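Side-chain contacts in hypothetical protein Rv2827c (PDB 1ZEL), which is of unknown function but probably binds DNA through a winged-helix, helix-turn-helix domain and contains a region related to the C-terminal domain of AbiEi antitoxins: residues D213-D216 against E217-E220; G247-L250 against L251-H255; E184-L187 against V188-A191. All blocks are in the same frame, centred on the assembly; numbering follows the deposited sequence.

Contact 1. Residues D213-D216 against E217-E220. With NA (sodium ion), chain C; FMT (formic acid), chain J.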
ATOM      1  N   ASP A 213      -9.570 -16.335  -3.744  1.00 21.17           N
ATOM      2  CA  ASP A 213      -8.246 -16.330  -3.093  1.00 21.57           C
ATOM      3  C   ASP A 213      -8.290 -16.197  -1.586  1.00 22.06           C
ATOM      4  O   ASP A 213      -7.228 -16.150  -0.965  1.00 21.55           O
ATOM      5  CB  ASP A 213      -7.350 -15.196  -3.635  1.00 20.51           C
ATOM      6  CG  ASP A 213      -7.097 -15.325  -5.126  1.00 21.97           C
ATOM      7  OD1 ASP A 213      -7.275 -16.430  -5.660  1.00 18.64           O
ATOM      8  OD2 ASP A 213      -6.763 -14.325  -5.793  1.00 18.12           O
ATOM      9  N   CYS A 214      -9.491 -16.101  -1.009  1.00 21.77           N
ATOM     10  CA  CYS A 214      -9.638 -15.873   0.430  1.00 21.81           C
ATOM     11  C   CYS A 214      -9.987 -17.176   1.104  1.00 21.66           C
ATOM     12  O   CYS A 214     -10.872 -17.902   0.662  1.00 21.55           O
ATOM     13  CB  CYS A 214     -10.759 -14.876   0.733  1.00 20.00           C
ATOM     14  SG  CYS A 214     -10.399 -13.224   0.174  1.00 21.82           S
ATOM     15  N   SER A 215      -9.280 -17.450   2.186  1.00 22.56           N
ATOM     16  CA  SER A 215      -9.638 -18.533   3.083  1.00 22.63           C
ATOM     17  C   SER A 215     -10.657 -17.974   4.080  1.00 22.15           C
ATOM     18  O   SER A 215     -10.446 -16.913   4.696  1.00 21.64           O
ATOM     19  CB  SER A 215      -8.369 -19.017   3.787  1.00 23.25           C
ATOM     20  OG  SER A 215      -8.675 -19.486   5.070  1.00 25.57           O
ATOM     21  N   ASP A 216     -11.771 -18.674   4.249  1.00 22.92           N
ATOM     22  CA  ASP A 216     -12.806 -18.192   5.163  1.00 23.20           C
ATOM     23  C   ASP A 216     -12.370 -18.198   6.638  1.00 23.06           C
ATOM     24  O   ASP A 216     -12.837 -17.377   7.416  1.00 23.16           O
ATOM     25  CB  ASP A 216     -14.119 -18.933   4.939  1.00 23.97           C
ATOM     26  CG  ASP A 216     -14.675 -18.725   3.518  1.00 24.81           C
ATOM     27  OD1 ASP A 216     -14.252 -17.795   2.783  1.00 30.60           O
ATOM     28  OD2 ASP A 216     -15.529 -19.507   3.114  1.00 28.68           O
ATOM     29  N   GLU A 217     -11.463 -19.096   7.026  1.00 23.29           N
ATOM     30  CA  GLU A 217     -10.948 -19.036   8.400  1.00 23.55           C
ATOM     31  C   GLU A 217     -10.164 -17.748   8.636  1.00 22.76           C
ATOM     32  O   GLU A 217     -10.280 -17.138   9.695  1.00 22.36           O
ATOM     33  CB  GLU A 217     -10.067 -20.228   8.765  1.00 24.66           C
ATOM     34  CG  GLU A 217      -9.560 -20.104  10.220  1.00 29.12           C
ATOM     35  CD  GLU A 217      -8.630 -21.230  10.678  1.00 38.90           C
ATOM     36  OE1 GLU A 217      -8.805 -22.383  10.220  1.00 43.67           O
ATOM     37  OE2 GLU A 217      -7.733 -20.952  11.508  1.00 33.43           O
ATOM     38  N   ARG A 218      -9.341 -17.359   7.672  1.00 23.23           N
ATOM     39  CA  ARG A 218      -8.581 -16.100   7.811  1.00 23.26           C
ATOM     40  C   ARG A 218      -9.511 -14.915   7.814  1.00 22.48           C
ATOM     41  O   ARG A 218      -9.329 -13.996   8.600  1.00 23.44           O
ATOM     42  CB  ARG A 218      -7.564 -15.947   6.698  1.00 22.90           C
ATOM     43  CG  ARG A 218      -6.411 -16.876   6.885  1.00 28.76           C
ATOM     44  CD  ARG A 218      -5.517 -16.881   5.674  1.00 33.15           C
ATOM     45  NE  ARG A 218      -4.662 -15.700   5.625  1.00 38.56           N
ATOM     46  CZ  ARG A 218      -3.534 -15.558   6.312  1.00 35.09           C
ATOM     47  NH1 ARG A 218      -2.828 -14.457   6.176  1.00 41.48           N
ATOM     48  NH2 ARG A 218      -3.109 -16.511   7.116  1.00 36.55           N
ATOM     49  N   LEU A 219     -10.526 -14.934   6.947  1.00 22.16           N
ATOM     50  CA  LEU A 219     -11.530 -13.863   6.937  1.00 21.82           C
ATOM     51  C   LEU A 219     -12.148 -13.697   8.323  1.00 21.94           C
ATOM     52  O   LEU A 219     -12.246 -12.588   8.861  1.00 21.24           O
ATOM     53  CB  LEU A 219     -12.631 -14.168   5.911  1.00 21.86           C
ATOM     54  CG  LEU A 219     -12.232 -13.909   4.449  1.00 21.21           C
ATOM     55  CD1 LEU A 219     -13.384 -14.329   3.535  1.00 21.97           C
ATOM     56  CD2 LEU A 219     -11.867 -12.429   4.201  1.00 17.97           C
ATOM     57  N   GLU A 220     -12.529 -14.821   8.915  1.00 21.13           N
ATOM     58  CA  GLU A 220     -13.202 -14.805  10.169  1.00 21.45           C
ATOM     59  C   GLU A 220     -12.307 -14.227  11.278  1.00 21.55           C
ATOM     60  O   GLU A 220     -12.777 -13.481  12.145  1.00 21.20           O
ATOM     61  CB  GLU A 220     -13.640 -16.234  10.483  1.00 22.12           C
ATOM     62  CG  GLU A 220     -14.301 -16.405  11.821  1.00 25.73           C
ATOM     63  CD  GLU A 220     -14.630 -17.853  12.112  1.00 32.97           C
ATOM     64  OE1 GLU A 220     -14.361 -18.730  11.253  1.00 32.25           O
ATOM     65  OE2 GLU A 220     -15.160 -18.101  13.211  1.00 33.15           O
TER
HETATM   66 NA    NA C 401      -7.976 -15.486  -7.591  1.00 22.38          NA
HETATM   67  C   FMT J 712      -5.531 -20.273   6.558  1.00 55.41           C
HETATM   68  O1  FMT J 712      -5.349 -19.599   7.576  1.00 55.78           O
HETATM   69  O2  FMT J 712      -6.625 -20.719   6.208  1.00 54.60           O
HETATM   70  O   HOH W   1     -14.784 -19.117   8.792  1.00 27.59           O
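Cys-214 meets Leu-219 through an apolar contact between the loop 213-216 and the helical residues 217-220, CB of Cys-214 lying 3.9 Å from CD1 of Leu-219. One residue earlier, Asp-213 turns its carboxylate the other way and chelates the sodium ion with both oxygens, OD1 at 2.3 Å and OD2 at 2.5 Å from the metal; Asp-209 and Arg-167 also belong to this site. Ser-215 is the N-cap of the helix. Its OG accepts a weak but nearly straight bond from Arg-218 N (3.4 Å, 170°) and donates to O2 of a formic acid molecule at 2.6 Å, so the same hydroxyl caps the helix and holds this molecule, which probably comes from the crystallisation liquor. Its carbonyl O accepts Leu-219 N, closing the first turn of the helix. The chain of Arg-218 bends at chi3 (77°), and its aliphatic part does the touching, CG 3.0 Å from O1 of the formic acid, which lies near the guanidinium plane at its edge; NH1 is bonded to Ala-155 O. Asp-216 follows with CG anti to its carbonyl carbon (chi1 -61°). OD1 then lies 3.7 Å from CD1 of Leu-219 while forming a salt bridge with Arg-246. Its carbonyl O accepts Glu-220 N at 3.0 Å, and a water donates to OE1 of Glu-220 and, more weakly, to Asp-216 O. The loop thus joins helix 207-212 to helix 216-223, with Cys-214 and Leu-219 resting on helix 183-192 and Leu-219 also reaching Leu-238 of helix 228-240.

Contact 2. Residues G247-L250 against L251-H255; sequences GQAL and LAKRH. With FMT (formic acid), chain H.
Lys-253 folds back over the last turn of helix 244-251, its aliphatic chain running alongside the carbonyl of Ala-249, where the chain passes into a type I beta turn from Leu-251 to Arg-254. CG of Lys-253 stands anti to its own carbonyl carbon (chi1 -73°), and the methylenes stay extended until a bend at chi4 (87°) turns NZ back toward the Ala-249 side of the helix end. CG comes within 3.7 Å of Ala-249 O, and a water joins the two residues, donating to Ala-249 O and accepting from Lys-253 NZ, both at a short 2.5 Å. Leu-251 N bonds to Gly-247 O and Ala-252 N to Gln-248 O in the alpha-helical pattern, whereas Lys-253 N goes to Leu-250 O, three residues back, at 3.0 Å and from well above the carbonyl plane. That shift from four residues to three tightens the chain as it enters the turn. Leu-250 and Leu-251, both buried, diverge. Leu-250 leans on Glu-220 and Leu-223 of helix 216-223, and Leu-251 sends its branched end to Trp-231 and Ser-235 of helix 228-240, with Met-259 and Tyr-281 nearby. At the end of 251-255, His-255 N donates to O2 of a formic acid molecule at 2.8 Å, which is also bonded to Thr-228 OG1 and Thr-256 N. Arg-254, whose NH2 bonds to Glu-257 O, closes the turn with two bonds to one oxygen: its N and NH1 reach Leu-251 O from opposite faces of the carbonyl plane, NH1 at 3.0 Å.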
ATOM      1  N   GLY A 247     -20.625 -16.886   1.876  1.00 21.42           N
ATOM      2  CA  GLY A 247     -21.011 -15.610   2.490  1.00 20.55           C
ATOM      3  C   GLY A 247     -21.968 -15.777   3.664  1.00 20.07           C
ATOM      4  O   GLY A 247     -21.778 -15.185   4.737  1.00 18.17           O
ATOM      5  N   GLN A 248     -22.983 -16.615   3.480  1.00 20.90           N
ATOM      6  CA  GLN A 248     -23.951 -16.876   4.542  1.00 21.55           C
ATOM      7  C   GLN A 248     -23.330 -17.637   5.727  1.00 22.46           C
ATOM      8  O   GLN A 248     -23.668 -17.380   6.900  1.00 22.86           O
ATOM      9  CB  GLN A 248     -25.162 -17.596   3.958  1.00 22.06           C
ATOM     10  CG  GLN A 248     -25.958 -16.680   3.009  1.00 24.69           C
ATOM     11  CD  GLN A 248     -26.951 -17.418   2.133  1.00 34.58           C
ATOM     12  OE1 GLN A 248     -27.500 -18.446   2.524  1.00 35.75           O
ATOM     13  NE2 GLN A 248     -27.197 -16.886   0.939  1.00 36.65           N
ATOM     14  N   ALA A 249     -22.390 -18.533   5.430  1.00 22.35           N
ATOM     15  CA  ALA A 249     -21.708 -19.275   6.490  1.00 22.28           C
ATOM     16  C   ALA A 249     -20.795 -18.351   7.282  1.00 22.60           C
ATOM     17  O   ALA A 249     -20.693 -18.467   8.509  1.00 23.14           O
ATOM     18  CB  ALA A 249     -20.912 -20.419   5.923  1.00 22.85           C
ATOM     19  N   LEU A 250     -20.131 -17.435   6.585  1.00 21.85           N
ATOM     20  CA  LEU A 250     -19.232 -16.494   7.249  1.00 20.99           C
ATOM     21  C   LEU A 250     -20.064 -15.600   8.134  1.00 21.00           C
ATOM     22  O   LEU A 250     -19.705 -15.340   9.291  1.00 20.25           O
ATOM     23  CB  LEU A 250     -18.439 -15.659   6.211  1.00 21.00           C
ATOM     24  CG  LEU A 250     -17.513 -14.600   6.842  1.00 17.79           C
ATOM     25  CD1 LEU A 250     -16.448 -15.283   7.699  1.00 18.48           C
ATOM     26  CD2 LEU A 250     -16.901 -13.703   5.778  1.00 18.47           C
ATOM     27  N   LEU A 251     -21.200 -15.145   7.606  1.00 21.37           N
ATOM     28  CA  LEU A 251     -22.020 -14.195   8.369  1.00 22.66           C
ATOM     29  C   LEU A 251     -22.548 -14.843   9.636  1.00 22.63           C
ATOM     30  O   LEU A 251     -22.635 -14.191  10.677  1.00 22.86           O
ATOM     31  CB  LEU A 251     -23.164 -13.588   7.533  1.00 22.11           C
ATOM     32  CG  LEU A 251     -23.977 -12.458   8.195  1.00 24.02           C
ATOM     33  CD1 LEU A 251     -23.120 -11.332   8.800  1.00 24.75           C
ATOM     34  CD2 LEU A 251     -24.960 -11.881   7.239  1.00 26.59           C
ATOM     35  N   ALA A 252     -22.857 -16.134   9.559  1.00 23.34           N
ATOM     36  CA  ALA A 252     -23.321 -16.881  10.721  1.00 23.85           C
ATOM     37  C   ALA A 252     -22.303 -16.988  11.860  1.00 24.77           C
ATOM     38  O   ALA A 252     -22.658 -17.380  12.973  1.00 25.06           O
ATOM     39  CB  ALA A 252     -23.813 -18.256  10.297  1.00 24.82           C
ATOM     40  N   LYS A 253     -21.047 -16.618  11.609  1.00 24.86           N
ATOM     41  CA  LYS A 253     -19.992 -16.748  12.629  1.00 24.95           C
ATOM     42  C   LYS A 253     -19.693 -15.437  13.374  1.00 24.91           C
ATOM     43  O   LYS A 253     -18.776 -15.376  14.207  1.00 24.95           O
ATOM     44  CB  LYS A 253     -18.723 -17.346  12.017  1.00 24.75           C
ATOM     45  CG  LYS A 253     -18.858 -18.851  11.713  1.00 26.93           C
ATOM     46  CD  LYS A 253     -17.686 -19.363  10.890  1.00 34.09           C
ATOM     47  CE  LYS A 253     -17.710 -20.880  10.685  1.00 40.06           C
ATOM     48  NZ  LYS A 253     -18.531 -21.286   9.482  1.00 43.21           N
ATOM     49  N   ARG A 254     -20.496 -14.409  13.089  1.00 24.44           N
ATOM     50  CA  ARG A 254     -20.359 -13.082  13.709  1.00 23.67           C
ATOM     51  C   ARG A 254     -20.587 -13.206  15.207  1.00 24.87           C
ATOM     52  O   ARG A 254     -21.220 -14.173  15.669  1.00 24.24           O
ATOM     53  CB  ARG A 254     -21.377 -12.105  13.105  1.00 23.45           C
ATOM     54  CG  ARG A 254     -22.834 -12.519  13.342  1.00 20.11           C
ATOM     55  CD  ARG A 254     -23.838 -11.523  12.781  1.00 22.11           C
ATOM     56  NE  ARG A 254     -25.212 -11.854  13.149  1.00 21.00           N
ATOM     57  CZ  ARG A 254     -25.918 -12.845  12.623  1.00 23.83           C
ATOM     58  NH1 ARG A 254     -25.389 -13.641  11.714  1.00 18.84           N
ATOM     59  NH2 ARG A 254     -27.166 -13.053  13.023  1.00 25.87           N
ATOM     60  N   HIS A 255     -20.081 -12.238  15.969  1.00 25.49           N
ATOM     61  CA  HIS A 255     -20.202 -12.318  17.418  1.00 26.61           C
ATOM     62  C   HIS A 255     -21.538 -11.816  17.918  1.00 26.83           C
ATOM     63  O   HIS A 255     -22.008 -12.291  18.934  1.00 27.07           O
ATOM     64  CB  HIS A 255     -19.054 -11.613  18.148  1.00 25.93           C
ATOM     65  CG  HIS A 255     -17.691 -12.058  17.703  1.00 31.00           C
ATOM     66  ND1 HIS A 255     -16.576 -11.257  17.811  1.00 37.49           N
ATOM     67  CD2 HIS A 255     -17.271 -13.208  17.125  1.00 36.92           C
ATOM     68  CE1 HIS A 255     -15.527 -11.900  17.334  1.00 38.21           C
ATOM     69  NE2 HIS A 255     -15.923 -13.082  16.902  1.00 38.45           N
TER
HETATM   70  C   FMT H 710     -19.947  -8.892  15.108  1.00 24.68           C
HETATM   71  O1  FMT H 710     -21.147  -9.160  14.968  1.00 25.19           O
HETATM   72  O2  FMT H 710     -19.092  -9.736  15.386  1.00 24.69           O
HETATM   73  O   HOH W   2     -21.031 -20.792   9.446  1.00 37.35           O

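Contact 3. Residues E184-L187 against V188-A191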
ATOM      1  N   GLU A 184      -7.379 -11.626   2.072  1.00 21.00           N
ATOM      2  CA  GLU A 184      -8.285 -11.617   3.208  1.00 20.63           C
ATOM      3  C   GLU A 184      -8.277 -10.280   3.923  1.00 20.62           C
ATOM      4  O   GLU A 184      -9.330  -9.709   4.186  1.00 19.82           O
ATOM      5  CB  GLU A 184      -7.980 -12.765   4.178  1.00 20.31           C
ATOM      6  CG  GLU A 184      -8.211 -14.128   3.524  1.00 20.84           C
ATOM      7  CD  GLU A 184      -6.928 -14.759   3.013  1.00 26.77           C
ATOM      8  OE1 GLU A 184      -5.935 -14.023   2.861  1.00 25.39           O
ATOM      9  OE2 GLU A 184      -6.917 -15.988   2.771  1.00 28.17           O
ATOM     10  N   ALA A 185      -7.091  -9.750   4.194  1.00 20.50           N
ATOM     11  CA  ALA A 185      -7.016  -8.479   4.915  1.00 20.55           C
ATOM     12  C   ALA A 185      -7.528  -7.343   4.044  1.00 20.99           C
ATOM     13  O   ALA A 185      -8.165  -6.412   4.541  1.00 20.24           O
ATOM     14  CB  ALA A 185      -5.605  -8.215   5.436  1.00 19.77           C
ATOM     15  N   LEU A 186      -7.277  -7.436   2.740  1.00 21.16           N
ATOM     16  CA  LEU A 186      -7.825  -6.464   1.808  1.00 20.65           C
ATOM     17  C   LEU A 186      -9.351  -6.482   1.842  1.00 20.31           C
ATOM     18  O   LEU A 186      -9.983  -5.432   1.975  1.00 20.37           O
ATOM     19  CB  LEU A 186      -7.341  -6.748   0.389  1.00 20.17           C
ATOM     20  CG  LEU A 186      -8.017  -5.913  -0.696  1.00 18.14           C
ATOM     21  CD1 LEU A 186      -7.720  -4.398  -0.567  1.00 16.63           C
ATOM     22  CD2 LEU A 186      -7.576  -6.460  -2.006  1.00 14.73           C
ATOM     23  N   LEU A 187      -9.938  -7.673   1.764  1.00 19.61           N
ATOM     24  CA  LEU A 187     -11.384  -7.774   1.697  1.00 19.72           C
ATOM     25  C   LEU A 187     -11.962  -7.238   3.005  1.00 19.03           C
ATOM     26  O   LEU A 187     -12.956  -6.495   3.008  1.00 20.22           O
ATOM     27  CB  LEU A 187     -11.823  -9.224   1.466  1.00 18.99           C
ATOM     28  CG  LEU A 187     -13.294  -9.470   1.121  1.00 19.12           C
ATOM     29  CD1 LEU A 187     -13.441 -10.707   0.216  1.00 16.30           C
ATOM     30  CD2 LEU A 187     -14.120  -9.629   2.437  1.00 16.51           C
ATOM     31  N   VAL A 188     -11.365  -7.625   4.127  1.00 18.86           N
ATOM     32  CA  VAL A 188     -11.878  -7.141   5.414  1.00 18.78           C
ATOM     33  C   VAL A 188     -11.724  -5.620   5.529  1.00 18.54           C
ATOM     34  O   VAL A 188     -12.600  -4.940   6.058  1.00 19.20           O
ATOM     35  CB  VAL A 188     -11.255  -7.870   6.599  1.00 18.20           C
ATOM     36  CG1 VAL A 188     -11.693  -7.217   7.906  1.00 17.53           C
ATOM     37  CG2 VAL A 188     -11.691  -9.364   6.558  1.00 16.79           C
ATOM     38  N   GLN A 189     -10.634  -5.092   4.997  1.00 17.73           N
ATOM     39  CA  GLN A 189     -10.414  -3.650   5.040  1.00 17.93           C
ATOM     40  C   GLN A 189     -11.540  -2.927   4.322  1.00 18.86           C
ATOM     41  O   GLN A 189     -12.147  -2.002   4.859  1.00 19.12           O
ATOM     42  CB  GLN A 189      -9.087  -3.276   4.373  1.00 17.26           C
ATOM     43  CG  GLN A 189      -8.841  -1.756   4.393  1.00 14.67           C
ATOM     44  CD  GLN A 189      -7.898  -1.299   3.317  1.00 20.60           C
ATOM     45  OE1 GLN A 189      -6.970  -2.006   2.959  1.00 19.98           O
ATOM     46  NE2 GLN A 189      -8.118  -0.093   2.801  1.00 21.30           N
ATOM     47  N   ILE A 190     -11.811  -3.342   3.088  1.00 18.26           N
ATOM     48  CA  ILE A 190     -12.759  -2.593   2.277  1.00 19.35           C
ATOM     49  C   ILE A 190     -14.227  -2.846   2.722  1.00 19.45           C
ATOM     50  O   ILE A 190     -15.098  -2.007   2.496  1.00 19.39           O
ATOM     51  CB  ILE A 190     -12.516  -2.896   0.788  1.00 19.30           C
ATOM     52  CG1 ILE A 190     -12.869  -4.343   0.470  1.00 19.58           C
ATOM     53  CG2 ILE A 190     -11.018  -2.705   0.455  1.00 20.27           C
ATOM     54  CD1 ILE A 190     -12.763  -4.666  -1.036  1.00 18.54           C
ATOM     55  N   ALA A 191     -14.494  -3.994   3.346  1.00 18.68           N
ATOM     56  CA  ALA A 191     -15.818  -4.234   3.964  1.00 19.32           C
ATOM     57  C   ALA A 191     -15.977  -3.387   5.236  1.00 19.77           C
ATOM     58  O   ALA A 191     -17.044  -2.802   5.489  1.00 19.86           O
ATOM     59  CB  ALA A 191     -15.988  -5.728   4.301  1.00 18.76           C
TER
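Val-188 N bonds to Glu-184 O at 2.9 Å, opening a run of four consecutive alpha-helical hydrogen bonds that pairs every amide of 188-191 with a carbonyl of 184-187. Gln-189 N reaches Ala-185 O at 2.8 Å, Ile-190 N donates to Leu-186 O, and Ala-191 N to Leu-187 O at 3.0 Å. Side chains close over these carbonyls. CG2 of Val-188 lies 3.4 Å from Glu-184 O, and CG1 of Ile-190, placed between its backbone N and carbonyl carbon (chi1 67°), sits 3.3 Å from Leu-187 O. The other branch, CG2 of Ile-190, lies anti to the carbonyl carbon and meets CD1 of Leu-186 at 3.8 Å, the two side chains crossing at an oblique angle. Because all eight residues are buried, the polar ends need partners, and they have them. OE2 of Glu-184 takes a salt bridge from Arg-160 and a hydrogen bond from Ser-215 N; its OE1 makes a long, weak ion pair with Arg-218. The two arginines would favour an ionised carboxylate. Gln-189, extended with CG anti to its backbone N (chi1 179°), carries its amide to Gly-106 N through OE1 and to Ser-196 OG through NE2. Val-188 O is hydrogen-bonded to Thr-192 OG1, and Ala-191 O to Arg-233 NE of helix 228-240. With Leu-187 and Ala-191 on Ala-234, Val-188 on Leu-222 and Ile-190 on Leu-203, this is a buried stretch of helix 183-192, packed by helices 200-203, 216-223 and 228-240, in the helical part of this AbiEi-related region.

Contact 1 lies between the other two and touches both. Towards contact 3, whose centre is 10 Å away, Glu-184 is the joining residue: its buried carboxylate ties the start of helix 216-223 to helix 183-192, firmly through the backbone of Ser-215 and only weakly through Arg-218. Towards contact 2, 12 Å off between centres, the link is packing: Lys-253 CD approaches Glu-220 OE1 at 3.4 Å. Contacts 2 and 3 do not meet, their nearest atoms being about 6 Å apart. The sodium ion is bound within contact 1 alone, about 10 Å from the Glu-184 side chain, which also lies about 6 Å from a formic acid molecule.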